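Local structure of putidaredoxin reductase (Pseudomonas putida, 1Q1R) at residues 337-351 with 363-377. The protein probably passes electrons from NADH through its bound FAD to the iron-sulfur protein putidaredoxin, which serves the cytochrome P450cam monooxygenase. Numbering follows the deposited sequence.
Sequences GLKMVGLSEGYDRII and VFYLQGDRVLAVDTV
Strand 337-342 pairs antiparallel with strand 370-377 through Lys-339/Thr-376 and Val-341/Val-374, both hydrogen-bonded pairs, while strand 349-351 is likewise antiparallel to strand 363-367, so that the chain flanks the 363-377 hairpin on its two outer edges. Two donors of one residue grip Lys-339 O: Thr-376 N at 2.8 Å and Thr-376 OG1 at 2.9 Å, the hydroxyl brought there by a chi1 of 64° that sets it between the backbone N and the carbonyl carbon. A water donates to the same OG1 and to Gly-337 O.

Helix 191-204 packs on the sheet face that carries Leu-338, Ile-350 and Tyr-365, helix 380-391 on the opposite face, at Lys-339, Val-341 and Thr-376. In the loop 343-348, which links the two edges, Tyr-347 offers a ring face to the edge of Tyr-365, a T-shaped stack with planes at 85° and CD2 of Tyr-365 3.7 Å from CD2 of Tyr-347. Ser-344 CB touches Tyr-365 CD2 as well (3.6 Å), and the Ile-350 side chain lies beside that of Tyr-365, pointing the same way.

Beyond it, Asp-348 and Arg-349 both face Leu-366, a classic beta bulge, with Asp-348 N hydrogen-bonded to Leu-366 O at 2.8 Å. A second, Leu-372 and Ala-373 facing Tyr-365, lies within the hairpin itself; both belong to the five-stranded antiparallel sheet of the reductase C-terminal domain.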
loop_
_atom_site.group_PDB
_atom_site.type_symbol
_atom_site.label_atom_id
_atom_site.label_comp_id
_atom_site.label_asym_id
_atom_site.label_seq_id
_atom_site.Cartn_x
_atom_site.Cartn_y
_atom_site.Cartn_z
ATOM N N GLY A 337 13.114 0.864 11.560
ATOM C CA GLY A 337 12.742 1.803 10.517
ATOM C C GLY A 337 13.073 1.276 9.135
ATOM O O GLY A 337 14.211 1.376 8.672
ATOM N N LEU A 338 12.074 0.705 8.475
ATOM C CA LEU A 338 12.254 0.159 7.138
ATOM C C LEU A 338 11.714 1.136 6.101
ATOM O O LEU A 338 10.519 1.430 6.079
ATOM C CB LEU A 338 11.520 -1.177 7.031
ATOM C CG LEU A 338 11.925 -2.193 8.109
ATOM C CD1 LEU A 338 10.914 -3.330 8.188
ATOM C CD2 LEU A 338 13.312 -2.719 7.793
ATOM N N LYS A 339 12.600 1.652 5.253
ATOM C CA LYS A 339 12.194 2.590 4.213
ATOM C C LYS A 339 12.753 2.137 2.873
ATOM O O LYS A 339 13.954 1.906 2.728
ATOM C CB LYS A 339 12.675 4.003 4.553
ATOM C CG LYS A 339 12.219 4.473 5.927
ATOM C CD LYS A 339 12.513 5.946 6.162
ATOM C CE LYS A 339 11.564 6.837 5.372
ATOM N NZ LYS A 339 11.812 8.291 5.633
ATOM N N MET A 340 11.865 2.007 1.895
ATOM C CA MET A 340 12.242 1.548 0.570
ATOM C C MET A 340 11.978 2.612 -0.491
ATOM O O MET A 340 10.919 3.243 -0.496
ATOM C CB MET A 340 11.446 0.283 0.223
ATOM C CG MET A 340 11.611 -0.903 1.192
ATOM S SD MET A 340 11.050 -0.678 2.921
ATOM C CE MET A 340 12.583 -1.087 3.813
ATOM N N VAL A 341 12.944 2.816 -1.384
ATOM C CA VAL A 341 12.787 3.783 -2.467
ATOM C C VAL A 341 13.102 3.128 -3.810
ATOM O O VAL A 341 14.048 2.349 -3.925
ATOM C CB VAL A 341 13.701 5.022 -2.283
ATOM C CG1 VAL A 341 15.155 4.597 -2.167
ATOM C CG2 VAL A 341 13.520 5.971 -3.457
ATOM N N GLY A 342 12.290 3.440 -4.817
ATOM C CA GLY A 342 12.489 2.885 -6.141
ATOM C C GLY A 342 11.854 1.523 -6.328
ATOM O O GLY A 342 11.265 0.964 -5.399
ATOM N N LEU A 343 11.977 0.992 -7.542
ATOM C CA LEU A 343 11.430 -0.314 -7.887
ATOM C C LEU A 343 12.593 -1.224 -8.260
ATOM O O LEU A 343 13.352 -0.927 -9.180
ATOM C CB LEU A 343 10.457 -0.178 -9.063
ATOM C CG LEU A 343 9.339 0.843 -8.818
ATOM C CD1 LEU A 343 8.465 0.975 -10.056
ATOM C CD2 LEU A 343 8.510 0.408 -7.612
ATOM N N SER A 344 12.722 -2.332 -7.539
ATOM C CA SER A 344 13.806 -3.292 -7.744
ATOM C C SER A 344 13.691 -4.197 -8.969
ATOM O O SER A 344 14.671 -4.827 -9.379
ATOM C CB SER A 344 13.942 -4.166 -6.499
ATOM O OG SER A 344 12.723 -4.836 -6.220
ATOM N N GLU A 345 12.500 -4.262 -9.550
ATOM C CA GLU A 345 12.251 -5.110 -10.711
ATOM C C GLU A 345 13.303 -4.967 -11.816
ATOM O O GLU A 345 13.524 -3.878 -12.343
ATOM C CB GLU A 345 10.853 -4.806 -11.262
ATOM C CG GLU A 345 10.294 -5.841 -12.222
ATOM C CD GLU A 345 10.650 -5.556 -13.664
ATOM O OE1 GLU A 345 11.855 -5.565 -13.996
ATOM O OE2 GLU A 345 9.720 -5.321 -14.468
ATOM N N GLY A 346 13.956 -6.077 -12.155
ATOM C CA GLY A 346 14.957 -6.062 -13.209
ATOM C C GLY A 346 16.407 -5.914 -12.783
ATOM O O GLY A 346 17.287 -5.737 -13.629
ATOM N N TYR A 347 16.670 -5.987 -11.483
ATOM C CA TYR A 347 18.034 -5.848 -10.983
ATOM C C TYR A 347 18.834 -7.108 -11.289
ATOM O O TYR A 347 18.288 -8.214 -11.286
ATOM C CB TYR A 347 18.023 -5.591 -9.469
ATOM C CG TYR A 347 17.753 -6.820 -8.630
ATOM C CD1 TYR A 347 18.791 -7.661 -8.235
ATOM C CD2 TYR A 347 16.455 -7.157 -8.253
ATOM C CE1 TYR A 347 18.545 -8.808 -7.487
ATOM C CE2 TYR A 347 16.196 -8.302 -7.505
ATOM C CZ TYR A 347 17.246 -9.122 -7.128
ATOM O OH TYR A 347 16.993 -10.265 -6.405
ATOM N N ASP A 348 20.127 -6.938 -11.554
ATOM C CA ASP A 348 20.989 -8.074 -11.846
ATOM C C ASP A 348 22.036 -8.258 -10.757
ATOM O O ASP A 348 22.917 -9.108 -10.869
ATOM C CB ASP A 348 21.668 -7.911 -13.206
ATOM C CG ASP A 348 22.345 -6.575 -13.361
ATOM O OD1 ASP A 348 23.159 -6.216 -12.488
ATOM O OD2 ASP A 348 22.065 -5.888 -14.365
ATOM N N ARG A 349 21.938 -7.450 -9.706
ATOM C CA ARG A 349 22.853 -7.559 -8.576
ATOM C C ARG A 349 22.564 -6.532 -7.496
ATOM O O ARG A 349 22.005 -5.468 -7.756
ATOM C CB ARG A 349 24.310 -7.423 -9.017
ATOM C CG ARG A 349 24.718 -6.040 -9.480
ATOM C CD ARG A 349 26.176 -5.802 -9.135
ATOM N NE ARG A 349 26.708 -4.603 -9.770
ATOM C CZ ARG A 349 27.863 -4.038 -9.436
ATOM N NH1 ARG A 349 28.604 -4.564 -8.468
ATOM N NH2 ARG A 349 28.279 -2.952 -10.074
ATOM N N ILE A 350 22.946 -6.871 -6.276
ATOM C CA ILE A 350 22.736 -5.983 -5.153
ATOM C C ILE A 350 24.068 -5.716 -4.480
ATOM O O ILE A 350 25.003 -6.514 -4.580
ATOM C CB ILE A 350 21.779 -6.595 -4.107
ATOM C CG1 ILE A 350 22.488 -7.714 -3.344
ATOM C CG2 ILE A 350 20.530 -7.136 -4.794
ATOM C CD1 ILE A 350 21.723 -8.216 -2.140
ATOM N N ILE A 351 24.148 -4.578 -3.808
ATOM C CA ILE A 351 25.345 -4.199 -3.080
ATOM C C ILE A 351 24.864 -3.822 -1.690
ATOM O O ILE A 351 24.016 -2.940 -1.532
ATOM C CB ILE A 351 26.057 -2.992 -3.737
ATOM C CG1 ILE A 351 26.544 -3.380 -5.136
ATOM C CG2 ILE A 351 27.224 -2.540 -2.865
ATOM C CD1 ILE A 351 27.261 -2.277 -5.872
ATOM N N VAL A 363 20.594 -1.528 1.129
ATOM C CA VAL A 363 20.805 -2.482 0.054
ATOM C C VAL A 363 20.491 -1.797 -1.265
ATOM O O VAL A 363 19.362 -1.338 -1.494
ATOM C CB VAL A 363 19.897 -3.729 0.218
ATOM C CG1 VAL A 363 20.219 -4.760 -0.856
ATOM C CG2 VAL A 363 20.096 -4.337 1.600
ATOM N N PHE A 364 21.499 -1.713 -2.126
ATOM C CA PHE A 364 21.331 -1.072 -3.423
ATOM C C PHE A 364 21.040 -2.099 -4.507
ATOM O O PHE A 364 21.770 -3.073 -4.661
ATOM C CB PHE A 364 22.592 -0.273 -3.791
ATOM C CG PHE A 364 22.901 0.851 -2.837
ATOM C CD1 PHE A 364 23.539 0.602 -1.626
ATOM C CD2 PHE A 364 22.520 2.158 -3.138
ATOM C CE1 PHE A 364 23.790 1.635 -0.725
ATOM C CE2 PHE A 364 22.766 3.197 -2.244
ATOM C CZ PHE A 364 23.399 2.936 -1.036
ATOM N N TYR A 365 19.962 -1.881 -5.251
ATOM C CA TYR A 365 19.584 -2.779 -6.338
ATOM C C TYR A 365 20.022 -2.143 -7.650
ATOM O O TYR A 365 19.572 -1.050 -7.997
ATOM C CB TYR A 365 18.069 -3.004 -6.350
ATOM C CG TYR A 365 17.557 -3.742 -5.134
ATOM C CD1 TYR A 365 17.511 -3.123 -3.884
ATOM C CD2 TYR A 365 17.145 -5.069 -5.228
ATOM C CE1 TYR A 365 17.071 -3.810 -2.757
ATOM C CE2 TYR A 365 16.701 -5.765 -4.108
ATOM C CZ TYR A 365 16.667 -5.132 -2.877
ATOM O OH TYR A 365 16.237 -5.825 -1.770
ATOM N N LEU A 366 20.904 -2.827 -8.375
ATOM C CA LEU A 366 21.406 -2.302 -9.637
ATOM C C LEU A 366 21.149 -3.190 -10.847
ATOM O O LEU A 366 21.035 -4.410 -10.741
ATOM C CB LEU A 366 22.920 -2.046 -9.548
ATOM C CG LEU A 366 23.469 -1.047 -8.524
ATOM C CD1 LEU A 366 23.399 -1.643 -7.127
ATOM C CD2 LEU A 366 24.910 -0.701 -8.878
ATOM N N GLN A 367 21.052 -2.540 -12.000
ATOM C CA GLN A 367 20.877 -3.212 -13.277
ATOM C C GLN A 367 22.052 -2.628 -14.045
ATOM O O GLN A 367 21.945 -1.568 -14.659
ATOM C CB GLN A 367 19.564 -2.809 -13.942
ATOM C CG GLN A 367 19.263 -3.613 -15.192
ATOM C CD GLN A 367 17.980 -3.183 -15.874
ATOM O OE1 GLN A 367 17.493 -3.859 -16.780
ATOM N NE2 GLN A 367 17.430 -2.052 -15.449
ATOM N N GLY A 368 23.185 -3.316 -13.981
ATOM C CA GLY A 368 24.381 -2.815 -14.627
ATOM C C GLY A 368 25.023 -1.883 -13.616
ATOM O O GLY A 368 25.437 -2.321 -12.542
ATOM N N ASP A 369 25.097 -0.598 -13.946
ATOM C CA ASP A 369 25.676 0.385 -13.038
ATOM C C ASP A 369 24.606 1.368 -12.578
ATOM O O ASP A 369 24.876 2.274 -11.790
ATOM C CB ASP A 369 26.812 1.154 -13.716
ATOM C CG ASP A 369 27.999 0.270 -14.045
ATOM O OD1 ASP A 369 28.402 -0.547 -13.188
ATOM O OD2 ASP A 369 28.539 0.404 -15.160
ATOM N N ARG A 370 23.390 1.186 -13.084
ATOM C CA ARG A 370 22.280 2.055 -12.723
ATOM C C ARG A 370 21.593 1.559 -11.454
ATOM O O ARG A 370 21.255 0.377 -11.340
ATOM C CB ARG A 370 21.256 2.112 -13.856
ATOM C CG ARG A 370 20.024 2.929 -13.503
ATOM C CD ARG A 370 18.906 2.749 -14.511
ATOM N NE ARG A 370 17.677 3.384 -14.046
ATOM C CZ ARG A 370 16.496 3.266 -14.648
ATOM N NH1 ARG A 370 16.382 2.531 -15.747
ATOM N NH2 ARG A 370 15.431 3.884 -14.149
ATOM N N VAL A 371 21.392 2.465 -10.502
ATOM C CA VAL A 371 20.729 2.117 -9.252
ATOM C C VAL A 371 19.219 2.181 -9.474
ATOM O O VAL A 371 18.682 3.229 -9.823
ATOM C CB VAL A 371 21.122 3.088 -8.111
ATOM C CG1 VAL A 371 20.384 2.718 -6.830
ATOM C CG2 VAL A 371 22.631 3.030 -7.875
ATOM N N LEU A 372 18.545 1.051 -9.279
ATOM C CA LEU A 372 17.096 0.968 -9.466
ATOM C C LEU A 372 16.322 1.283 -8.194
ATOM O O LEU A 372 15.313 1.985 -8.229
ATOM C CB LEU A 372 16.706 -0.433 -9.944
ATOM C CG LEU A 372 17.196 -0.877 -11.325
ATOM C CD1 LEU A 372 16.873 -2.353 -11.525
ATOM C CD2 LEU A 372 16.536 -0.030 -12.406
ATOM N N ALA A 373 16.793 0.756 -7.070
ATOM C CA ALA A 373 16.122 0.980 -5.798
ATOM C C ALA A 373 17.068 0.753 -4.635
ATOM O O ALA A 373 18.149 0.190 -4.796
ATOM C CB ALA A 373 14.921 0.039 -5.673
ATOM N N VAL A 374 16.654 1.205 -3.458
ATOM C CA VAL A 374 17.451 1.025 -2.259
ATOM C C VAL A 374 16.530 0.742 -1.087
ATOM O O VAL A 374 15.559 1.466 -0.858
ATOM C CB VAL A 374 18.286 2.277 -1.919
ATOM C CG1 VAL A 374 19.170 1.991 -0.707
ATOM C CG2 VAL A 374 19.138 2.686 -3.116
ATOM N N ASP A 375 16.818 -0.334 -0.366
ATOM C CA ASP A 375 16.040 -0.680 0.813
ATOM C C ASP A 375 16.945 -0.274 1.974
ATOM O O ASP A 375 18.090 -0.722 2.057
ATOM C CB ASP A 375 15.766 -2.190 0.872
ATOM C CG ASP A 375 14.778 -2.662 -0.198
ATOM O OD1 ASP A 375 14.677 -3.893 -0.400
ATOM O OD2 ASP A 375 14.104 -1.820 -0.828
ATOM N N THR A 376 16.455 0.594 2.851
ATOM C CA THR A 376 17.253 1.013 3.994
ATOM C C THR A 376 16.635 0.509 5.287
ATOM O O THR A 376 15.412 0.496 5.441
ATOM C CB THR A 376 17.389 2.548 4.064
ATOM O OG1 THR A 376 16.102 3.141 4.264
ATOM C CG2 THR A 376 17.995 3.083 2.773
ATOM N N VAL A 377 17.491 0.079 6.207
ATOM C CA VAL A 377 17.056 -0.432 7.502
ATOM C C VAL A 377 17.702 0.415 8.589
ATOM O O VAL A 377 18.904 0.308 8.846
ATOM C CB VAL A 377 17.467 -1.907 7.672
ATOM C CG1 VAL A 377 17.152 -2.379 9.080
ATOM C CG2 VAL A 377 16.741 -2.761 6.643
HETATM O O HOH W 1 15.638 3.247 7.168
HETATM O O HOH W 2 12.828 -0.262 -2.736
#